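Ribonucleoside-diphosphate reductase, alpha chain (Actinobacillus ureae ATCC 25976, PDB 6DQX) probably reduces ribonucleoside diphosphates to deoxyribonucleotides as the catalytic alpha subunit of a class Id ribonucleotide reductase. Local coordinates at residues Gln511-Lys514 with Gly519-Ile522. Residues are numbered along the deposited sequence; the frame is centred on the assembly and turned at random.
Sequences QRQK and GQSI
With CG set beside its backbone N (chi1 -54°) and the chain straight beyond it, Q520 reaches from the loop to helix 502-513 and puts its amide between R512 and Q513. Q513, bent at chi2 (56°), turns its own amide back to meet it. The Q520 carbonyl takes a nearly straight bond from R512, NH1 to OE1 3.0 Å, at the edge of the guanidinium and in its plane, although the two flat groups stand almost perpendicular. The R512 chain also passes across this amide, with its CD 3.3 Å from Q520 OE1. On the other branch, Q520 NE2 donates to Q513 OE1 at 2.9 Å, well above the Q513 carbonyl plane instead of within it, and gives a further bond to A509 O. In the ribonucleotide reductase barrel domain, this joins the helix to the loop leading into strand 524-525, which pairs in parallel with strand 549-554 of the sheet. Both oxygen and nitrogen of the buried Q520 amide are thus engaged, which fixes its flip. R512 is held by further partners: N373 OD1 accepts from its NE, and W353 makes a cation-pi contact with it. I522 CD1 comes 4.3 Å from R512 NH1 near the guanidinium edge, and the I522 side chain packs on V505, I506 and A509 of the same helix.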
ATOM      1  N   GLN A 511      20.153  31.622 -16.629  1.00 13.04           N
ATOM      2  CA  GLN A 511      21.519  32.112 -16.551  1.00 13.93           C
ATOM      3  C   GLN A 511      22.367  31.349 -15.554  1.00 13.39           C
ATOM      4  O   GLN A 511      23.489  30.970 -15.883  1.00 11.83           O
ATOM      5  CB  GLN A 511      21.542  33.600 -16.246  1.00 15.40           C
ATOM      6  CG  GLN A 511      22.935  34.203 -16.166  1.00 16.25           C
ATOM      7  CD  GLN A 511      22.971  35.589 -15.525  1.00 17.27           C
ATOM      8  OE1 GLN A 511      22.089  35.970 -14.741  1.00 18.35           O
ATOM      9  NE2 GLN A 511      24.008  36.360 -15.873  1.00 18.55           N
ATOM     10  N   ARG A 512      21.844  31.122 -14.333  1.00 12.11           N
ATOM     11  CA  ARG A 512      22.614  30.423 -13.317  1.00 11.91           C
ATOM     12  C   ARG A 512      22.664  28.888 -13.501  1.00 12.14           C
ATOM     13  O   ARG A 512      23.548  28.248 -12.938  1.00 12.73           O
ATOM     14  CB  ARG A 512      22.156  30.812 -11.905  1.00 11.26           C
ATOM     15  CG  ARG A 512      20.808  30.219 -11.461  1.00 11.04           C
ATOM     16  CD  ARG A 512      20.493  30.596 -10.018  1.00 11.18           C
ATOM     17  NE  ARG A 512      20.000  31.948  -9.878  1.00 10.69           N
ATOM     18  CZ  ARG A 512      18.729  32.342  -9.988  1.00 11.86           C
ATOM     19  NH1 ARG A 512      17.731  31.501 -10.237  1.00 12.79           N
ATOM     20  NH2 ARG A 512      18.434  33.610  -9.831  1.00 12.23           N
ATOM     21  N   GLN A 513      21.768  28.331 -14.316  1.00 12.87           N
ATOM     22  CA  GLN A 513      21.709  26.883 -14.517  1.00 13.03           C
ATOM     23  C   GLN A 513      23.018  26.280 -14.986  1.00 13.33           C
ATOM     24  O   GLN A 513      23.324  25.149 -14.600  1.00 13.03           O
ATOM     25  CB  GLN A 513      20.575  26.473 -15.439  1.00 12.85           C
ATOM     26  CG  GLN A 513      20.285  24.968 -15.487  1.00 12.42           C
ATOM     27  CD  GLN A 513      19.993  24.373 -14.114  1.00 11.82           C
ATOM     28  OE1 GLN A 513      18.962  24.653 -13.519  1.00 11.37           O
ATOM     29  NE2 GLN A 513      20.930  23.568 -13.598  1.00 11.41           N
ATOM     30  N   LYS A 514      23.815  27.017 -15.770  1.00 13.97           N
ATOM     31  CA  LYS A 514      25.092  26.465 -16.220  1.00 15.01           C
ATOM     32  C   LYS A 514      26.067  26.166 -15.087  1.00 14.70           C
ATOM     33  O   LYS A 514      26.992  25.350 -15.258  1.00 15.29           O
ATOM     34  CB  LYS A 514      25.770  27.356 -17.279  1.00 17.26           C
ATOM     35  CG  LYS A 514      26.369  28.647 -16.751  1.00 17.89           C
ATOM     36  CD  LYS A 514      26.961  29.482 -17.883  1.00 19.69           C
ATOM     37  CE  LYS A 514      25.882  30.174 -18.696  1.00 20.31           C
ATOM     38  NZ  LYS A 514      25.175  31.242 -17.945  1.00 20.79           N
ATOM     39  N   GLY A 519      19.205  20.953 -10.184  1.00 10.20           N
ATOM     40  CA  GLY A 519      18.190  21.879 -10.686  1.00 10.17           C
ATOM     41  C   GLY A 519      17.814  22.949  -9.719  1.00  9.79           C
ATOM     42  O   GLY A 519      18.532  23.238  -8.725  1.00  9.13           O
ATOM     43  N   GLN A 520      16.670  23.575 -10.005  1.00 10.37           N
ATOM     44  CA  GLN A 520      16.223  24.698  -9.249  1.00 11.02           C
ATOM     45  C   GLN A 520      14.697  24.694  -9.111  1.00 11.57           C
ATOM     46  O   GLN A 520      14.010  24.531 -10.105  1.00 11.63           O
ATOM     47  CB  GLN A 520      16.609  26.031  -9.958  1.00 10.94           C
ATOM     48  CG  GLN A 520      18.066  26.200 -10.298  1.00 10.71           C
ATOM     49  CD  GLN A 520      18.255  27.476 -11.102  1.00 10.57           C
ATOM     50  OE1 GLN A 520      17.946  28.573 -10.601  1.00 10.81           O
ATOM     51  NE2 GLN A 520      18.671  27.347 -12.356  1.00  9.54           N
ATOM     52  N   SER A 521      14.197  24.861  -7.885  1.00 11.99           N
ATOM     53  CA  SER A 521      12.741  24.971  -7.652  1.00 12.73           C
ATOM     54  C   SER A 521      12.296  26.371  -7.966  1.00 12.76           C
ATOM     55  O   SER A 521      12.562  27.287  -7.194  1.00 13.31           O
ATOM     56  CB  SER A 521      12.381  24.638  -6.198  1.00 13.94           C
ATOM     57  OG  SER A 521      12.953  23.398  -5.870  1.00 15.95           O
ATOM     58  N   ILE A 522      11.650  26.530  -9.104  1.00 12.76           N
ATOM     59  CA  ILE A 522      11.290  27.820  -9.606  1.00 12.82           C
ATOM     60  C   ILE A 522       9.774  27.945  -9.648  1.00 12.98           C
ATOM     61  O   ILE A 522       9.099  27.301 -10.473  1.00 12.30           O
ATOM     62  CB  ILE A 522      11.915  28.070 -10.985  1.00 12.76           C
ATOM     63  CG1 ILE A 522      13.446  28.027 -10.865  1.00 12.38           C
ATOM     64  CG2 ILE A 522      11.366  29.361 -11.611  1.00 12.46           C
ATOM     65  CD1 ILE A 522      14.101  29.169 -10.076  1.00 12.88           C
TER